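Local atomic coordinates of glutamate--cysteine ligase GshA (Methylobacillus flagellatus KT, PDB entry 3K1T), a protein that probably acts as a ligase, joining glutamate to cysteine as a putative gamma-glutamylcysteine synthetase. Residues Y40-N52 and P59-N71. Sequence-based numbering, arbitrary orientation.
With SO4 (sulfate ion), chain B.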
ATOM      1  N   TYR A  40      -3.739  18.891   3.462  1.00 21.60           N
ATOM      2  CA  TYR A  40      -4.960  18.525   4.181  1.00 22.46           C
ATOM      3  C   TYR A  40      -5.068  17.201   4.971  1.00 23.04           C
ATOM      4  O   TYR A  40      -5.925  17.083   5.840  1.00 26.79           O
ATOM      5  CB  TYR A  40      -6.146  18.624   3.226  1.00 22.30           C
ATOM      6  CG  TYR A  40      -6.417  20.027   2.743  1.00 24.87           C
ATOM      7  CD1 TYR A  40      -6.962  21.000   3.601  1.00 27.55           C
ATOM      8  CD2 TYR A  40      -6.134  20.391   1.440  1.00 24.94           C
ATOM      9  CE1 TYR A  40      -7.233  22.280   3.144  1.00 27.97           C
ATOM     10  CE2 TYR A  40      -6.376  21.655   0.992  1.00 28.07           C
ATOM     11  CZ  TYR A  40      -6.933  22.593   1.843  1.00 27.28           C
ATOM     12  OH  TYR A  40      -7.157  23.835   1.319  1.00 33.93           O
ATOM     13  N   GLY A  41      -4.156  16.288   4.692  0.50 22.22           N
ATOM     14  CA  GLY A  41      -4.223  14.931   5.200  0.50 21.10           C
ATOM     15  C   GLY A  41      -5.373  14.300   4.454  0.50 19.41           C
ATOM     16  O   GLY A  41      -5.835  14.861   3.444  0.50 18.26           O
ATOM     17  N   ALA A  42      -5.812  13.163   4.992  0.50 17.57           N
ATOM     18  CA  ALA A  42      -6.942  12.383   4.516  0.50 16.67           C
ATOM     19  C   ALA A  42      -7.519  11.646   5.734  1.00 16.02           C
ATOM     20  O   ALA A  42      -6.811  11.382   6.733  1.00 15.25           O
ATOM     21  CB  ALA A  42      -6.519  11.348   3.431  1.00 15.65           C
ATOM     22  N   PRO A  43      -8.799  11.269   5.661  1.00 15.27           N
ATOM     23  CA  PRO A  43      -9.390  10.508   6.756  1.00 15.31           C
ATOM     24  C   PRO A  43      -8.750   9.118   6.858  1.00 14.08           C
ATOM     25  O   PRO A  43      -8.124   8.640   5.899  1.00 13.36           O
ATOM     26  CB  PRO A  43     -10.875  10.321   6.327  1.00 15.11           C
ATOM     27  CG  PRO A  43     -11.073  11.216   5.200  1.00 16.99           C
ATOM     28  CD  PRO A  43      -9.765  11.477   4.568  1.00 16.28           C
ATOM     29  N   PHE A  44      -8.979   8.453   7.990  1.00 12.76           N
ATOM     30  CA  PHE A  44      -8.504   7.084   8.213  1.00 12.52           C
ATOM     31  C   PHE A  44      -9.073   6.142   7.135  1.00 12.31           C
ATOM     32  O   PHE A  44      -8.355   5.309   6.567  1.00 12.47           O
ATOM     33  CB  PHE A  44      -8.914   6.609   9.644  1.00 12.58           C
ATOM     34  CG  PHE A  44      -8.326   5.289  10.030  1.00 12.93           C
ATOM     35  CD1 PHE A  44      -7.092   5.228  10.664  1.00 13.39           C
ATOM     36  CD2 PHE A  44      -8.999   4.102   9.762  1.00 15.92           C
ATOM     37  CE1 PHE A  44      -6.507   4.027  10.985  1.00 14.78           C
ATOM     38  CE2 PHE A  44      -8.427   2.881  10.098  1.00 14.73           C
ATOM     39  CZ  PHE A  44      -7.172   2.844  10.710  1.00 15.46           C
ATOM     40  N   TYR A  45     -10.393   6.264   6.897  1.00 12.03           N
ATOM     41  CA  TYR A  45     -11.099   5.490   5.902  1.00 11.67           C
ATOM     42  C   TYR A  45     -12.329   6.228   5.374  1.00 11.91           C
ATOM     43  O   TYR A  45     -12.783   7.206   5.979  1.00 12.16           O
ATOM     44  CB  TYR A  45     -11.426   4.058   6.377  1.00 12.54           C
ATOM     45  CG  TYR A  45     -12.326   3.854   7.584  1.00 10.21           C
ATOM     46  CD1 TYR A  45     -12.982   4.906   8.247  1.00 11.24           C
ATOM     47  CD2 TYR A  45     -12.491   2.566   8.095  1.00 12.94           C
ATOM     48  CE1 TYR A  45     -13.785   4.664   9.393  1.00 11.25           C
ATOM     49  CE2 TYR A  45     -13.297   2.311   9.198  1.00 13.23           C
ATOM     50  CZ  TYR A  45     -13.956   3.352   9.848  1.00 12.75           C
ATOM     51  OH  TYR A  45     -14.761   3.046  10.938  1.00 13.28           O
ATOM     52  N   ALA A  46     -12.843   5.772   4.232  1.00 12.00           N
ATOM     53  CA  ALA A  46     -13.989   6.406   3.597  1.00 11.22           C
ATOM     54  C   ALA A  46     -14.500   5.567   2.446  1.00 11.12           C
ATOM     55  O   ALA A  46     -13.752   4.775   1.842  1.00 11.61           O
ATOM     56  CB  ALA A  46     -13.599   7.814   3.083  1.00 12.51           C
ATOM     57  N   SER A  47     -15.762   5.774   2.102  1.00 11.58           N
ATOM     58  CA  SER A  47     -16.309   5.227   0.864  1.00 11.72           C
ATOM     59  C   SER A  47     -17.076   6.302   0.119  1.00 12.21           C
ATOM     60  O   SER A  47     -17.689   7.203   0.743  1.00 13.85           O
ATOM     61  CB  SER A  47     -17.198   4.008   1.107  1.00 12.12           C
ATOM     62  OG  SER A  47     -18.363   4.329   1.816  1.00 13.26           O
ATOM     63  N   VAL A  48     -17.018   6.244  -1.218  1.00 10.69           N
ATOM     64  CA  VAL A  48     -17.725   7.207  -2.036  1.00 10.57           C
ATOM     65  C   VAL A  48     -18.551   6.467  -3.084  1.00 11.71           C
ATOM     66  O   VAL A  48     -18.005   5.620  -3.809  1.00 11.96           O
ATOM     67  CB  VAL A  48     -16.746   8.209  -2.730  1.00 11.18           C
ATOM     68  CG1 VAL A  48     -17.494   9.116  -3.726  1.00  9.57           C
ATOM     69  CG2 VAL A  48     -16.006   9.053  -1.684  1.00  9.66           C
ATOM     70  N   ASP A  49     -19.847   6.766  -3.113  1.00 11.82           N
ATOM     71  CA  ASP A  49     -20.787   6.258  -4.109  1.00 13.15           C
ATOM     72  C   ASP A  49     -20.715   7.153  -5.346  1.00 12.56           C
ATOM     73  O   ASP A  49     -20.849   8.385  -5.223  1.00 12.79           O
ATOM     74  CB  ASP A  49     -22.233   6.339  -3.625  1.00 13.94           C
ATOM     75  CG  ASP A  49     -22.554   5.409  -2.445  1.00 19.17           C
ATOM     76  OD1 ASP A  49     -21.657   4.725  -1.924  1.00 16.03           O
ATOM     77  OD2 ASP A  49     -23.756   5.360  -2.043  1.00 18.83           O
ATOM     78  N   LEU A  50     -20.537   6.535  -6.525  1.00 11.46           N
ATOM     79  CA  LEU A  50     -20.572   7.250  -7.784  1.00 12.19           C
ATOM     80  C   LEU A  50     -21.758   6.803  -8.641  1.00 11.41           C
ATOM     81  O   LEU A  50     -22.277   5.701  -8.462  1.00 10.87           O
ATOM     82  CB  LEU A  50     -19.299   6.981  -8.586  1.00 11.27           C
ATOM     83  CG  LEU A  50     -17.934   7.239  -7.926  1.00 14.79           C
ATOM     84  CD1 LEU A  50     -16.806   6.783  -8.914  1.00 13.64           C
ATOM     85  CD2 LEU A  50     -17.797   8.719  -7.504  1.00 10.98           C
ATOM     86  N   ARG A  51     -22.137   7.662  -9.584  1.00 11.48           N
ATOM     87  CA  ARG A  51     -23.023   7.300 -10.682  1.00 11.21           C
ATOM     88  C   ARG A  51     -22.411   7.685 -12.025  1.00 10.94           C
ATOM     89  O   ARG A  51     -21.945   8.814 -12.221  1.00 10.68           O
ATOM     90  CB  ARG A  51     -24.423   7.871 -10.525  1.00 11.37           C
ATOM     91  CG  ARG A  51     -25.213   7.148  -9.436  1.00 13.62           C
ATOM     92  CD  ARG A  51     -26.669   7.575  -9.460  1.00 15.13           C
ATOM     93  NE  ARG A  51     -27.489   6.610  -8.757  1.00 14.52           N
ATOM     94  CZ  ARG A  51     -28.811   6.622  -8.736  1.00 14.99           C
ATOM     95  NH1 ARG A  51     -29.469   7.587  -9.346  1.00 15.54           N
ATOM     96  NH2 ARG A  51     -29.471   5.656  -8.078  1.00 14.99           N
ATOM     97  N   ASN A  52     -22.396   6.694 -12.913  1.00 10.85           N
ATOM     98  CA  ASN A  52     -21.936   6.854 -14.299  1.00 10.89           C
ATOM     99  C   ASN A  52     -23.190   6.925 -15.196  1.00 10.42           C
ATOM    100  O   ASN A  52     -23.891   5.929 -15.403  1.00 11.97           O
ATOM    101  CB  ASN A  52     -21.060   5.659 -14.644  1.00 11.28           C
ATOM    102  CG  ASN A  52     -20.427   5.775 -16.015  1.00 12.48           C
ATOM    103  OD1 ASN A  52     -20.804   6.633 -16.799  1.00 11.25           O
ATOM    104  ND2 ASN A  52     -19.488   4.884 -16.320  1.00 11.14           N
ATOM    105  N   PRO A  59     -19.878  11.940  -7.897  1.00 12.09           N
ATOM    106  CA  PRO A  59     -20.144  11.357  -6.598  1.00 12.76           C
ATOM    107  C   PRO A  59     -21.495  11.790  -6.050  1.00 13.43           C
ATOM    108  O   PRO A  59     -21.897  12.964  -6.211  1.00 14.16           O
ATOM    109  CB  PRO A  59     -18.992  11.896  -5.734  1.00 12.34           C
ATOM    110  CG  PRO A  59     -18.729  13.263  -6.317  1.00 12.74           C
ATOM    111  CD  PRO A  59     -19.014  13.142  -7.809  1.00 11.77           C
ATOM    112  N   VAL A  60     -22.191  10.852  -5.419  1.00 12.90           N
ATOM    113  CA  VAL A  60     -23.508  11.104  -4.861  1.00 14.02           C
ATOM    114  C   VAL A  60     -23.630  10.848  -3.361  1.00 14.40           C
ATOM    115  O   VAL A  60     -24.693  11.140  -2.783  1.00 15.47           O
ATOM    116  CB  VAL A  60     -24.605  10.325  -5.595  1.00 14.82           C
ATOM    117  CG1 VAL A  60     -24.673  10.763  -7.079  1.00 14.71           C
ATOM    118  CG2 VAL A  60     -24.387   8.785  -5.443  1.00 13.64           C
ATOM    119  N   ASP A  61     -22.587  10.285  -2.735  1.00 13.46           N
ATOM    120  CA  ASP A  61     -22.535  10.124  -1.273  1.00 15.43           C
ATOM    121  C   ASP A  61     -21.088   9.875  -0.833  1.00 14.95           C
ATOM    122  O   ASP A  61     -20.331   9.127  -1.516  1.00 15.52           O
ATOM    123  CB  ASP A  61     -23.380   8.915  -0.818  1.00 15.21           C
ATOM    124  CG  ASP A  61     -23.331   8.690   0.718  1.00 21.20           C
ATOM    125  OD1 ASP A  61     -24.097   9.410   1.368  1.00 21.80           O
ATOM    126  OD2 ASP A  61     -22.545   7.812   1.239  1.00 23.18           O
ATOM    127  N   THR A  62     -20.705  10.487   0.275  1.00 14.69           N
ATOM    128  CA  THR A  62     -19.401  10.263   0.903  1.00 14.73           C
ATOM    129  C   THR A  62     -19.675   9.789   2.325  1.00 15.60           C
ATOM    130  O   THR A  62     -20.443  10.448   3.080  1.00 14.14           O
ATOM    131  CB  THR A  62     -18.563  11.521   0.934  1.00 16.15           C
ATOM    132  OG1 THR A  62     -18.370  11.978  -0.419  1.00 16.31           O
ATOM    133  CG2 THR A  62     -17.160  11.262   1.561  1.00 14.40           C
ATOM    134  N   ASN A  63     -19.098   8.648   2.681  1.00 13.47           N
ATOM    135  CA  ASN A  63     -19.305   8.073   4.004  1.00 13.72           C
ATOM    136  C   ASN A  63     -17.950   7.948   4.719  1.00 13.68           C
ATOM    137  O   ASN A  63     -17.074   7.224   4.286  1.00 12.91           O
ATOM    138  CB  ASN A  63     -19.998   6.733   3.824  1.00 13.71           C
ATOM    139  CG  ASN A  63     -20.406   6.058   5.168  1.00 15.92           C
ATOM    140  OD1 ASN A  63     -20.202   6.600   6.259  1.00 13.42           O
ATOM    141  ND2 ASN A  63     -20.969   4.860   5.056  1.00 15.04           N
ATOM    142  N   LEU A  64     -17.794   8.638   5.835  1.00 13.41           N
ATOM    143  CA  LEU A  64     -16.558   8.535   6.643  1.00 14.00           C
ATOM    144  C   LEU A  64     -16.579   7.403   7.668  1.00 13.15           C
ATOM    145  O   LEU A  64     -15.632   7.261   8.466  1.00 12.49           O
ATOM    146  CB  LEU A  64     -16.293   9.867   7.342  1.00 15.33           C
ATOM    147  CG  LEU A  64     -16.053  11.060   6.433  1.00 18.71           C
ATOM    148  CD1 LEU A  64     -15.859  12.317   7.278  1.00 23.13           C
ATOM    149  CD2 LEU A  64     -14.880  10.806   5.500  1.00 20.33           C
ATOM    150  N   PHE A  65     -17.631   6.588   7.610  1.00 13.40           N
ATOM    151  CA  PHE A  65     -17.824   5.411   8.464  1.00 13.81           C
ATOM    152  C   PHE A  65     -18.282   4.194   7.639  1.00 13.61           C
ATOM    153  O   PHE A  65     -19.374   3.646   7.843  1.00 12.63           O
ATOM    154  CB  PHE A  65     -18.853   5.740   9.572  1.00 14.00           C
ATOM    155  CG  PHE A  65     -18.727   7.130  10.115  1.00 14.29           C
ATOM    156  CD1 PHE A  65     -19.353   8.203   9.458  1.00 18.09           C
ATOM    157  CD2 PHE A  65     -18.000   7.380  11.279  1.00 14.97           C
ATOM    158  CE1 PHE A  65     -19.256   9.496   9.947  1.00 18.82           C
ATOM    159  CE2 PHE A  65     -17.884   8.676  11.785  1.00 18.05           C
ATOM    160  CZ  PHE A  65     -18.495   9.742  11.110  1.00 19.50           C
ATOM    161  N   PRO A  66     -17.451   3.760   6.673  1.00 14.11           N
ATOM    162  CA  PRO A  66     -17.916   2.738   5.729  1.00 14.08           C
ATOM    163  C   PRO A  66     -18.274   1.431   6.412  1.00 13.77           C
ATOM    164  O   PRO A  66     -17.556   0.994   7.318  1.00 14.29           O
ATOM    165  CB  PRO A  66     -16.728   2.566   4.743  1.00 14.18           C
ATOM    166  CG  PRO A  66     -15.626   3.384   5.263  1.00 16.05           C
ATOM    167  CD  PRO A  66     -16.092   4.252   6.365  1.00 14.94           C
ATOM    168  N   GLY A  67     -19.353   0.813   5.960  1.00 13.30           N
ATOM    169  CA  GLY A  67     -19.887  -0.375   6.599  1.00 14.29           C
ATOM    170  C   GLY A  67     -20.021  -1.611   5.739  1.00 13.79           C
ATOM    171  O   GLY A  67     -20.805  -2.493   6.054  1.00 14.79           O
ATOM    172  N   GLY A  68     -19.258  -1.670   4.641  1.00 13.26           N
ATOM    173  CA  GLY A  68     -19.324  -2.777   3.713  1.00 12.98           C
ATOM    174  C   GLY A  68     -17.950  -3.414   3.456  1.00 13.44           C
ATOM    175  O   GLY A  68     -17.677  -3.904   2.359  1.00 13.52           O
ATOM    176  N   PHE A  69     -17.097  -3.452   4.473  1.00 12.51           N
ATOM    177  CA  PHE A  69     -15.762  -4.091   4.340  1.00 12.38           C
ATOM    178  C   PHE A  69     -15.805  -5.566   3.972  1.00 13.15           C
ATOM    179  O   PHE A  69     -14.857  -6.092   3.388  1.00 13.29           O
ATOM    180  CB  PHE A  69     -14.904  -3.855   5.606  1.00 12.52           C
ATOM    181  CG  PHE A  69     -14.322  -2.477   5.659  1.00 11.63           C
ATOM    182  CD1 PHE A  69     -13.137  -2.193   5.002  1.00 11.60           C
ATOM    183  CD2 PHE A  69     -14.963  -1.467   6.348  1.00 11.72           C
ATOM    184  CE1 PHE A  69     -12.615  -0.888   5.019  1.00 11.28           C
ATOM    185  CE2 PHE A  69     -14.460  -0.175   6.379  1.00 11.74           C
ATOM    186  CZ  PHE A  69     -13.283   0.130   5.692  1.00 12.66           C
ATOM    187  N   ASN A  70     -16.889  -6.238   4.305  1.00 12.46           N
ATOM    188  CA  ASN A  70     -17.044  -7.636   3.965  1.00 13.22           C
ATOM    189  C   ASN A  70     -17.314  -7.869   2.462  1.00 13.96           C
ATOM    190  O   ASN A  70     -17.280  -8.997   2.010  1.00 14.00           O
ATOM    191  CB  ASN A  70     -18.189  -8.229   4.766  1.00 13.65           C
ATOM    192  CG  ASN A  70     -19.525  -7.509   4.549  1.00 14.95           C
ATOM    193  OD1 ASN A  70     -19.644  -6.321   4.809  1.00 13.72           O
ATOM    194  ND2 ASN A  70     -20.557  -8.266   4.110  1.00 15.71           N
ATOM    195  N   ASN A  71     -17.591  -6.791   1.728  1.00 13.11           N
ATOM    196  CA  ASN A  71     -17.898  -6.867   0.292  1.00 14.28           C
ATOM    197  C   ASN A  71     -16.691  -6.673  -0.592  1.00 14.26           C
ATOM    198  O   ASN A  71     -16.802  -6.750  -1.819  1.00 15.11           O
ATOM    199  CB  ASN A  71     -18.935  -5.800  -0.100  1.00 13.94           C
ATOM    200  CG  ASN A  71     -20.255  -5.924   0.659  1.00 15.68           C
ATOM    201  OD1 ASN A  71     -20.679  -7.016   1.003  1.00 15.41           O
ATOM    202  ND2 ASN A  71     -20.940  -4.786   0.848  1.00 16.29           N
TER
HETATM  203  S   SO4 B 432     -20.986   2.069   2.735  1.00 21.90           S
HETATM  204  O1  SO4 B 432     -21.587   1.090   1.858  1.00 27.96           O
HETATM  205  O2  SO4 B 432     -19.614   1.910   2.367  1.00 25.53           O
HETATM  206  O3  SO4 B 432     -21.430   3.413   2.443  1.00 23.72           O
HETATM  207  O4  SO4 B 432     -21.223   1.724   4.155  1.00 22.65           O
HETATM  208  O   HOH W   1     -13.218   8.431   8.373  1.00 13.31           O
HETATM  209  O   HOH W   2     -20.586   5.778   0.386  1.00 16.79           O
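Ser47 and Asn63, paired across two antiparallel strands, reach out on the same side to share one sulfate ion. Ser47 OG gives its proton to sulfate O2 at 2.8 Å, the hydroxyl placed there by a chi1 of 66° that sets it between the backbone N and the carbonyl carbon. Asn63 ND2 meets O3 almost in line, the N-H...O angle being 172°, and the backbone N of Gly67 holds O4. Arg359 also binds the anion, which probably comes from the crystallisation liquor, and forms a salt bridge with Asp49 OD1. Asn63 has a second task: its OD1 accepts from Phe65 N, the donor standing above the amide's carbonyl plane, in an Asx turn at the end of the strand, where the chain leaves it for Phe65-Gly67. The site is built on one face of a beta hairpin, strands 45-52 and 57-63, whose first strand also pairs with strand 340-349 in a larger antiparallel sheet. It illustrates how the side chains of one hydrogen-bonded antiparallel pair, projecting on the same face, can grip a single ligand together. The pairing of the hairpin breaks register at a classic beta bulge, where Val60 and Asp61 both face Asp49: Asp49 N bonds to Asp61 O, while Asp49 O takes Val60 N at 2.8 Å. The two carboxylates lie side by side, OD2 of Asp49 4.3 Å from OD2 of Asp61; the salt bridge at Asp49 OD1 and a water lying between the two groups probably ease their repulsion. On the other face of the hairpin, Val48 CG1 and Leu50 CD2 pack against Pro59 CB. Where the first strand begins, Pro66 CD sits over one face of the Tyr45 ring, 3.8 Å from its centroid, Phe69 CZ comes within 3.5 Å of Tyr45 CD2, and Tyr45 OH is hydrogen-bonded to Leu176 O. An alanine in place of Tyr45 is likely to open a gap beneath Pro66 and beside Phe69, and to deprive that carbonyl of its hydroxyl partner. Nearby, a water bridges the carbonyl oxygens of Tyr45 and Leu64, donating to both.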